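Local coordinates for protein acyl-CoA dehydrogenase (Geobacillus kaustophilus, PDB 2PG0) that binds FAD and probably catalyses the alpha-beta dehydrogenation of thioester-bound acyl chains, as members of the acyl-CoA dehydrogenase family do, at residues A[99-104]-A[125-130]; A[112-117]-A[189-194]; A[231-234]-A[239-242]. All blocks are in the same frame, centred on the assembly; numbering follows the deposited sequence.

Interaction 1 (A[99-104]-A[125-130]). With FAD (flavin-adenine dinucleotide), chain C.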
# COMPACT_ATOMS: atom_id res chain seq x y z
N THR A 99 -36.45 -9.37 -7.74
CA THR A 99 -37.55 -9.58 -8.69
C THR A 99 -37.14 -10.32 -9.98
O THR A 99 -37.94 -11.09 -10.50
CB THR A 99 -38.34 -8.28 -9.00
OG1 THR A 99 -37.47 -7.31 -9.58
CG2 THR A 99 -38.92 -7.71 -7.73
N PRO A 100 -35.90 -10.11 -10.49
CA PRO A 100 -35.46 -10.99 -11.58
C PRO A 100 -35.57 -12.51 -11.32
O PRO A 100 -35.73 -13.26 -12.28
CB PRO A 100 -34.00 -10.59 -11.79
CG PRO A 100 -33.99 -9.14 -11.44
CD PRO A 100 -34.87 -9.08 -10.22
N TYR A 101 -35.49 -12.95 -10.07
CA TYR A 101 -35.70 -14.38 -9.78
C TYR A 101 -37.11 -14.81 -10.17
O TYR A 101 -37.30 -15.88 -10.75
CB TYR A 101 -35.47 -14.70 -8.30
CG TYR A 101 -34.02 -14.81 -7.88
CD1 TYR A 101 -33.29 -13.67 -7.54
CD2 TYR A 101 -33.39 -16.05 -7.78
CE1 TYR A 101 -31.96 -13.76 -7.13
CE2 TYR A 101 -32.06 -16.16 -7.37
CZ TYR A 101 -31.36 -15.01 -7.04
OH TYR A 101 -30.05 -15.10 -6.63
N ILE A 102 -38.09 -13.98 -9.81
CA ILE A 102 -39.50 -14.23 -10.12
C ILE A 102 -39.72 -14.26 -11.64
O ILE A 102 -40.36 -15.18 -12.16
CB ILE A 102 -40.45 -13.19 -9.42
CG1 ILE A 102 -40.30 -13.28 -7.89
CG2 ILE A 102 -41.93 -13.40 -9.84
CD1 ILE A 102 -40.92 -12.10 -7.12
N ALA A 103 -39.16 -13.29 -12.35
CA ALA A 103 -39.30 -13.23 -13.81
C ALA A 103 -38.61 -14.40 -14.51
O ALA A 103 -39.16 -14.96 -15.47
CB ALA A 103 -38.79 -11.91 -14.34
N SER A 104 -37.41 -14.76 -14.05
CA SER A 104 -36.63 -15.82 -14.69
C SER A 104 -37.14 -17.23 -14.40
O SER A 104 -37.16 -18.08 -15.30
CB SER A 104 -35.15 -15.73 -14.29
OG SER A 104 -34.54 -14.63 -14.92
N THR A 125 -39.71 -6.65 -2.11
CA THR A 125 -39.04 -7.94 -2.07
C THR A 125 -37.72 -7.94 -1.29
O THR A 125 -37.09 -6.89 -1.11
CB THR A 125 -38.77 -8.49 -3.49
OG1 THR A 125 -37.94 -7.59 -4.22
CG2 THR A 125 -40.08 -8.69 -4.26
N ALA A 126 -37.32 -9.13 -0.86
CA ALA A 126 -36.04 -9.36 -0.20
C ALA A 126 -35.55 -10.75 -0.56
O ALA A 126 -36.32 -11.60 -1.02
CB ALA A 126 -36.20 -9.23 1.30
N ILE A 127 -34.26 -10.98 -0.36
CA ILE A 127 -33.68 -12.30 -0.57
C ILE A 127 -32.92 -12.73 0.68
O ILE A 127 -32.15 -11.94 1.25
CB ILE A 127 -32.84 -12.36 -1.87
CG1 ILE A 127 -32.38 -13.80 -2.15
CG2 ILE A 127 -31.68 -11.33 -1.85
CD1 ILE A 127 -32.09 -14.09 -3.60
N ALA A 128 -33.17 -13.97 1.12
CA ALA A 128 -32.61 -14.46 2.38
C ALA A 128 -31.81 -15.74 2.18
O ALA A 128 -32.36 -16.83 2.02
CB ALA A 128 -33.72 -14.67 3.43
N MET A 129 -30.49 -15.56 2.17
CA MET A 129 -29.52 -16.64 1.99
C MET A 129 -28.80 -16.84 3.33
O MET A 129 -28.85 -17.91 3.93
CB MET A 129 -28.47 -16.25 0.92
CG MET A 129 -28.95 -16.06 -0.54
SD MET A 129 -27.65 -15.41 -1.65
CE MET A 129 -28.21 -13.72 -1.86
N THR A 130 -28.17 -15.76 3.80
CA THR A 130 -27.27 -15.77 4.96
C THR A 130 -27.93 -16.19 6.28
O THR A 130 -29.05 -15.78 6.59
CB THR A 130 -26.60 -14.38 5.12
OG1 THR A 130 -26.03 -14.00 3.86
CG2 THR A 130 -25.51 -14.39 6.19
PA FAD C . -18.18 -15.17 7.21
O1A FAD C . -18.33 -15.83 8.55
O2A FAD C . -18.63 -16.04 6.06
O5B FAD C . -16.64 -14.71 7.01
C5B FAD C . -16.00 -13.92 8.00
C4B FAD C . -14.64 -13.49 7.44
O4B FAD C . -13.88 -14.65 7.13
C3B FAD C . -14.80 -12.71 6.14
O3B FAD C . -13.84 -11.68 6.05
C2B FAD C . -14.50 -13.74 5.07
O2B FAD C . -14.05 -13.17 3.85
C1B FAD C . -13.45 -14.59 5.78
N9A FAD C . -13.35 -15.91 5.15
C8A FAD C . -14.29 -16.92 5.14
N7A FAD C . -13.80 -17.95 4.42
C5A FAD C . -12.57 -17.63 3.97
C6A FAD C . -11.64 -18.31 3.20
N6A FAD C . -11.96 -19.49 2.66
N1A FAD C . -10.44 -17.70 2.88
C2A FAD C . -10.15 -16.43 3.34
N3A FAD C . -11.07 -15.75 4.12
C4A FAD C . -12.27 -16.34 4.42
N1 FAD C . -27.36 -11.70 3.12
C2 FAD C . -28.47 -12.12 2.41
O2 FAD C . -28.61 -13.32 2.15
N3 FAD C . -29.43 -11.20 2.01
C4 FAD C . -29.27 -9.86 2.32
O4 FAD C . -30.13 -9.05 1.97
C4X FAD C . -28.14 -9.44 3.03
N5 FAD C . -27.97 -8.10 3.35
C5X FAD C . -26.87 -7.68 4.07
C6 FAD C . -26.74 -6.33 4.39
C7 FAD C . -25.64 -5.90 5.12
C7M FAD C . -25.54 -4.43 5.43
C8 FAD C . -24.66 -6.82 5.52
C8M FAD C . -23.44 -6.42 6.31
C9 FAD C . -24.79 -8.17 5.21
C9A FAD C . -25.90 -8.61 4.47
N10 FAD C . -26.05 -9.95 4.13
C10 FAD C . -27.18 -10.37 3.43
C1' FAD C . -24.99 -10.98 4.47
C2' FAD C . -23.64 -10.85 3.74
O2' FAD C . -23.69 -11.30 2.40
C3' FAD C . -22.63 -11.67 4.52
O3' FAD C . -22.29 -10.92 5.67
C4' FAD C . -21.35 -12.04 3.74
O4' FAD C . -21.62 -12.96 2.69
C5' FAD C . -20.28 -12.63 4.65
O5' FAD C . -20.79 -13.69 5.43
P FAD C . -20.57 -13.67 7.02
O1P FAD C . -21.02 -12.35 7.59
O2P FAD C . -21.28 -14.83 7.65
O3P FAD C . -18.97 -13.76 7.22
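Y101 reaches out from helix 89-105 and meets I127 of strand 125-128 through a single methyl group. CD1 of I127 presses on one corner of the phenol, 3.5 Å from CE1 of Y101 and nearly as close to CZ, with the side chains crossing at about a right angle. The isoleucine puts CG1 anti to its backbone N (chi1 -174°) and runs on extended, which carries CD1 out to the ring. A long, branched aliphatic chain suits this buried place, flanked by L93 and V98. This is the tight part.

Toward the start of the strand the touch is lighter: a single methyl, CG2 of T99, rests 3.6 Å from OG1 of T125 and near its CG2, without a hydrogen bond. Both hydroxyls turn to H94 instead, OG1 of T99 to its carbonyl oxygen and OG1 of T125 to its ND1, an apt use of threonine in a buried place. The touching residues are all buried; the helix becomes exposed only beyond them, at S104.

The end of the strand and the loop after it hold the flavin. N3 of FAD donates to the carbonyl O of I127 at 2.9 Å, while FAD O2 is gripped by two amides, N of M129 at 2.9 Å and N of T130 at 3.0 Å, the latter bond nearly straight (171°). OG1 of T130 adds a bond to FAD N1 at 2.8 Å. Donors at O2 and N1 would probably stabilise negative charge on the reduced flavin.

The contact thus joins the N-terminal helical domain to the middle beta domain at the strand that leads to the flavin: helix 89-105 lies against an outermost strand of the mixed sheet, next to strand 169-175, with K244 and L241 of helix 237-273 packed against Y101.

Interaction 2 (A[112-117]-A[189-194])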
# COMPACT_ATOMS: atom_id res chain seq x y z
N GLN A 112 -47.77 -13.59 -12.83
CA GLN A 112 -49.03 -12.85 -12.85
C GLN A 112 -49.43 -12.40 -11.45
O GLN A 112 -49.89 -11.28 -11.27
CB GLN A 112 -50.13 -13.71 -13.49
CG GLN A 112 -51.44 -12.97 -13.74
CD GLN A 112 -51.26 -11.74 -14.62
OE1 GLN A 112 -50.76 -11.84 -15.75
NE2 GLN A 112 -51.66 -10.58 -14.12
N LYS A 113 -49.23 -13.27 -10.47
CA LYS A 113 -49.59 -12.99 -9.08
C LYS A 113 -48.69 -11.93 -8.43
O LYS A 113 -49.17 -11.13 -7.62
CB LYS A 113 -49.57 -14.27 -8.24
CG LYS A 113 -50.12 -14.09 -6.84
CD LYS A 113 -50.61 -15.40 -6.25
CE LYS A 113 -49.57 -16.04 -5.36
NZ LYS A 113 -50.23 -16.92 -4.35
N TRP A 114 -47.40 -11.93 -8.77
CA TRP A 114 -46.43 -11.13 -8.02
C TRP A 114 -45.86 -9.90 -8.74
O TRP A 114 -45.73 -8.83 -8.13
CB TRP A 114 -45.30 -12.01 -7.48
CG TRP A 114 -45.74 -12.96 -6.41
CD1 TRP A 114 -46.66 -12.72 -5.42
CD2 TRP A 114 -45.27 -14.30 -6.20
NE1 TRP A 114 -46.79 -13.83 -4.62
CE2 TRP A 114 -45.96 -14.82 -5.08
CE3 TRP A 114 -44.35 -15.12 -6.87
CZ2 TRP A 114 -45.75 -16.12 -4.60
CZ3 TRP A 114 -44.13 -16.41 -6.38
CH2 TRP A 114 -44.83 -16.90 -5.26
N LEU A 115 -45.52 -10.05 -10.02
CA LEU A 115 -44.84 -8.97 -10.74
C LEU A 115 -45.57 -7.62 -10.82
O LEU A 115 -44.94 -6.58 -10.62
CB LEU A 115 -44.36 -9.42 -12.12
CG LEU A 115 -43.23 -10.46 -12.13
CD1 LEU A 115 -42.85 -10.79 -13.56
CD2 LEU A 115 -42.00 -9.97 -11.34
N PRO A 116 -46.89 -7.61 -11.11
CA PRO A 116 -47.57 -6.31 -11.13
C PRO A 116 -47.39 -5.48 -9.85
O PRO A 116 -47.15 -4.28 -9.93
CB PRO A 116 -49.04 -6.67 -11.36
CG PRO A 116 -48.97 -7.95 -12.14
CD PRO A 116 -47.83 -8.70 -11.47
N LYS A 117 -47.49 -6.13 -8.69
CA LYS A 117 -47.34 -5.41 -7.42
C LYS A 117 -45.89 -5.04 -7.09
O LYS A 117 -45.64 -4.08 -6.36
CB LYS A 117 -48.01 -6.18 -6.29
CG LYS A 117 -49.53 -6.07 -6.28
CD LYS A 117 -50.13 -6.96 -5.22
CE LYS A 117 -51.62 -7.16 -5.45
NZ LYS A 117 -52.18 -8.09 -4.43
N LEU A 189 -35.25 -22.69 -3.61
CA LEU A 189 -35.74 -21.34 -3.35
C LEU A 189 -37.25 -21.37 -3.12
O LEU A 189 -37.99 -21.93 -3.92
CB LEU A 189 -35.37 -20.37 -4.48
CG LEU A 189 -33.87 -20.23 -4.79
CD1 LEU A 189 -33.64 -19.15 -5.85
CD2 LEU A 189 -33.05 -19.94 -3.53
N LEU A 190 -37.68 -20.78 -2.02
CA LEU A 190 -39.08 -20.77 -1.63
C LEU A 190 -39.51 -19.34 -1.31
O LEU A 190 -38.87 -18.66 -0.51
CB LEU A 190 -39.27 -21.70 -0.42
CG LEU A 190 -40.66 -21.98 0.16
CD1 LEU A 190 -41.57 -22.67 -0.85
CD2 LEU A 190 -40.51 -22.84 1.40
N VAL A 191 -40.57 -18.88 -1.96
CA VAL A 191 -41.09 -17.53 -1.70
C VAL A 191 -41.94 -17.52 -0.43
O VAL A 191 -42.92 -18.27 -0.33
CB VAL A 191 -41.90 -16.98 -2.91
CG1 VAL A 191 -42.51 -15.62 -2.58
CG2 VAL A 191 -41.02 -16.90 -4.15
N VAL A 192 -41.56 -16.70 0.54
CA VAL A 192 -42.32 -16.58 1.78
C VAL A 192 -43.04 -15.24 1.81
O VAL A 192 -42.41 -14.19 1.67
CB VAL A 192 -41.44 -16.78 3.04
CG1 VAL A 192 -42.26 -16.56 4.32
CG2 VAL A 192 -40.83 -18.17 3.04
N GLU A 193 -44.35 -15.28 1.98
CA GLU A 193 -45.17 -14.08 1.96
C GLU A 193 -45.38 -13.52 3.36
O GLU A 193 -45.31 -14.25 4.35
CB GLU A 193 -46.51 -14.37 1.28
CG GLU A 193 -46.37 -14.76 -0.19
CD GLU A 193 -47.69 -15.10 -0.85
OE1 GLU A 193 -48.33 -16.09 -0.42
OE2 GLU A 193 -48.09 -14.39 -1.80
N ARG A 194 -45.62 -12.21 3.45
CA ARG A 194 -45.95 -11.56 4.72
C ARG A 194 -47.12 -12.29 5.40
O ARG A 194 -47.98 -12.84 4.72
CB ARG A 194 -46.30 -10.08 4.48
CG ARG A 194 -46.71 -9.31 5.74
CD ARG A 194 -46.96 -7.83 5.46
NE ARG A 194 -45.73 -7.10 5.13
CZ ARG A 194 -44.82 -6.69 6.01
NH1 ARG A 194 -44.97 -6.92 7.31
NH2 ARG A 194 -43.74 -6.03 5.59
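The indole of W114, projecting from helix 108-120, is met in two quite different ways by strand 187-193: V191 lies over one face and E193 comes to the edge. CG1 of V191 makes a CH-pi contact over the face, 4.0 Å from the centroid of the six-membered ring. The other branch, CG2, sits near CZ3 of W114, and CB of V191 is 3.8 Å from CH2 of W114; the isopropyl group lies over this one face, displaced toward CH2 and CZ3. A beta-branched residue suits a strand and offers just such a short, blunt surface to an aromatic plane.

At the pyrrole edge the indole N-H is used. NE1 of W114 donates to OE2 of E193 at 3.2 Å with an N-H...O angle of 159°, and the oxygen lies in the ring plane. The carboxylate does not share that plane: the two are 76° apart, and the donor meets OE2 from above the carboxylate plane. E193 holds CG anti to its carbonyl carbon (chi1 -64°) and then runs extended, which brings OE2 across to the indole.

K113, its chain bent at chi3, brings NZ near the same carboxylate, but it stays 4.2 Å from OE2 of E193, too far for a salt bridge. L169 of the adjacent strand 169-175 touches both W114 and E193, filling in beside the pair.

The contact joins a helix of the N-terminal helical domain to the beta-sheet of the middle domain, as in the acyl-CoA dehydrogenase fold. Tryptophan combines a broad apolar face for the buried part of the sheet with one N-H for the carboxylate of E193, a partly exposed residue. The hydrogen bond would resist rotation of the ring on V191, and the nearby ammonium of K113 probably favours the ionised form of E193 through a longer-range attraction.

Interaction 3 (A[231-234]-A[239-242])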
# COMPACT_ATOMS: atom_id res chain seq x y z
N LEU A 231 -40.03 -21.75 -5.94
CA LEU A 231 -39.53 -21.06 -7.12
C LEU A 231 -38.56 -21.97 -7.87
O LEU A 231 -37.48 -22.29 -7.36
CB LEU A 231 -38.85 -19.74 -6.71
CG LEU A 231 -38.59 -18.65 -7.75
CD1 LEU A 231 -39.88 -18.18 -8.42
CD2 LEU A 231 -37.88 -17.48 -7.08
N GLY A 232 -38.97 -22.40 -9.06
CA GLY A 232 -38.17 -23.29 -9.89
C GLY A 232 -38.27 -24.75 -9.46
O GLY A 232 -39.33 -25.20 -9.01
N GLU A 233 -37.17 -25.48 -9.59
CA GLU A 233 -37.14 -26.90 -9.28
C GLU A 233 -36.47 -27.17 -7.93
O GLU A 233 -35.52 -26.48 -7.56
CB GLU A 233 -36.45 -27.69 -10.40
CG GLU A 233 -37.04 -27.45 -11.80
CD GLU A 233 -36.42 -28.32 -12.89
OE1 GLU A 233 -35.21 -28.20 -13.15
OE2 GLU A 233 -37.17 -29.11 -13.51
N GLU A 234 -36.99 -28.16 -7.21
CA GLU A 234 -36.38 -28.61 -5.96
C GLU A 234 -34.94 -29.06 -6.19
O GLU A 234 -34.65 -29.75 -7.16
CB GLU A 234 -37.18 -29.76 -5.35
CG GLU A 234 -38.37 -29.34 -4.50
CD GLU A 234 -38.87 -30.45 -3.58
OE1 GLU A 234 -38.73 -31.64 -3.94
OE2 GLU A 234 -39.38 -30.13 -2.48
N TYR A 239 -28.05 -23.38 -8.07
CA TYR A 239 -27.77 -22.99 -9.45
C TYR A 239 -28.39 -21.65 -9.82
O TYR A 239 -27.76 -20.85 -10.50
CB TYR A 239 -28.22 -24.09 -10.42
CG TYR A 239 -27.54 -25.42 -10.16
CD1 TYR A 239 -26.19 -25.60 -10.47
CD2 TYR A 239 -28.23 -26.47 -9.57
CE1 TYR A 239 -25.55 -26.81 -10.22
CE2 TYR A 239 -27.60 -27.69 -9.31
CZ TYR A 239 -26.26 -27.85 -9.64
OH TYR A 239 -25.63 -29.05 -9.38
N TYR A 240 -29.62 -21.41 -9.37
CA TYR A 240 -30.28 -20.12 -9.59
C TYR A 240 -29.48 -18.99 -8.93
O TYR A 240 -29.27 -17.94 -9.53
CB TYR A 240 -31.71 -20.12 -9.05
CG TYR A 240 -32.59 -21.24 -9.59
CD1 TYR A 240 -32.53 -21.62 -10.93
CD2 TYR A 240 -33.48 -21.91 -8.75
CE1 TYR A 240 -33.34 -22.65 -11.42
CE2 TYR A 240 -34.28 -22.94 -9.23
CZ TYR A 240 -34.21 -23.30 -10.56
OH TYR A 240 -35.00 -24.31 -11.04
N LEU A 241 -29.06 -19.23 -7.69
CA LEU A 241 -28.27 -18.26 -6.94
C LEU A 241 -26.95 -17.91 -7.63
O LEU A 241 -26.64 -16.74 -7.82
CB LEU A 241 -28.01 -18.75 -5.51
CG LEU A 241 -29.23 -18.94 -4.59
CD1 LEU A 241 -28.83 -19.65 -3.31
CD2 LEU A 241 -29.92 -17.61 -4.27
N MET A 242 -26.20 -18.94 -8.04
CA MET A 242 -24.88 -18.72 -8.65
C MET A 242 -25.03 -17.90 -9.94
O MET A 242 -24.23 -17.00 -10.21
CB MET A 242 -24.15 -20.05 -8.91
CG MET A 242 -23.65 -20.79 -7.64
SD MET A 242 -22.61 -19.84 -6.47
CE MET A 242 -23.76 -19.54 -5.13
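Y240, on helix 237-273, spans the turn leading into its own helix and ends with its hydroxyl against the backbone of 231-234. Going along 239-242, Y239 comes first but takes a different course, packing on R185. Y240 follows and carries the contact. A chi1 of -54° sets its CG beside the backbone N, and the ring swings from the helix toward the loop, where N of E233 donates to OH of Y240 at 2.9 Å and 162°, the amide lying near the ring plane. CA of G232 is 3.5 Å from the same OH, and O of L231 is 3.8 Å from CE2 of Y240.

Glycine suits position 232 twice over: its phi is positive (80°), and a side chain there would point at the tyrosine ring and run into CE2. Beyond the amide, CB of E233 lies 3.7 Å from the phenol oxygen, while its charged end extends past it. The ring of Y105 also meets Y240, and L189 touches it from the sheet, so the phenol is supported by neighbours as well as by its bond. Replacing Y240 with a phenylalanine would probably leave the E233 N-H without this acceptor and the loop around E233 less firmly held to the helix.

The next residue, L241, turns instead to M129 and L189, on the buried side of the helix.

The chemistry is that of a neutral hydroxyl accepting from a main-chain N-H: a directional link, needing no charge, that ties the strand-to-helix connection to the first turn of the helix it leads into.

Interaction 1 is the buried one, while interactions 2 and 3 are partly exposed. All three gather about the mixed sheet: interaction 1 on one outermost strand, 125-128, interaction 2 on strand 187-193, and interaction 3 just past the other outermost strand, 230-231, whose L231 N probably bonds to O of L189. Y101 is the common neighbour, packing on L189 of interaction 2 and on L231 and L241 of interaction 3; I102 likewise touches L115 and W114. The chemistry shifts outward: apolar packing between the protein segments beside the flavin in interaction 1, a mixed CH-pi and indole-carboxylate contact in interaction 2, and a phenol-to-amide bond in interaction 3.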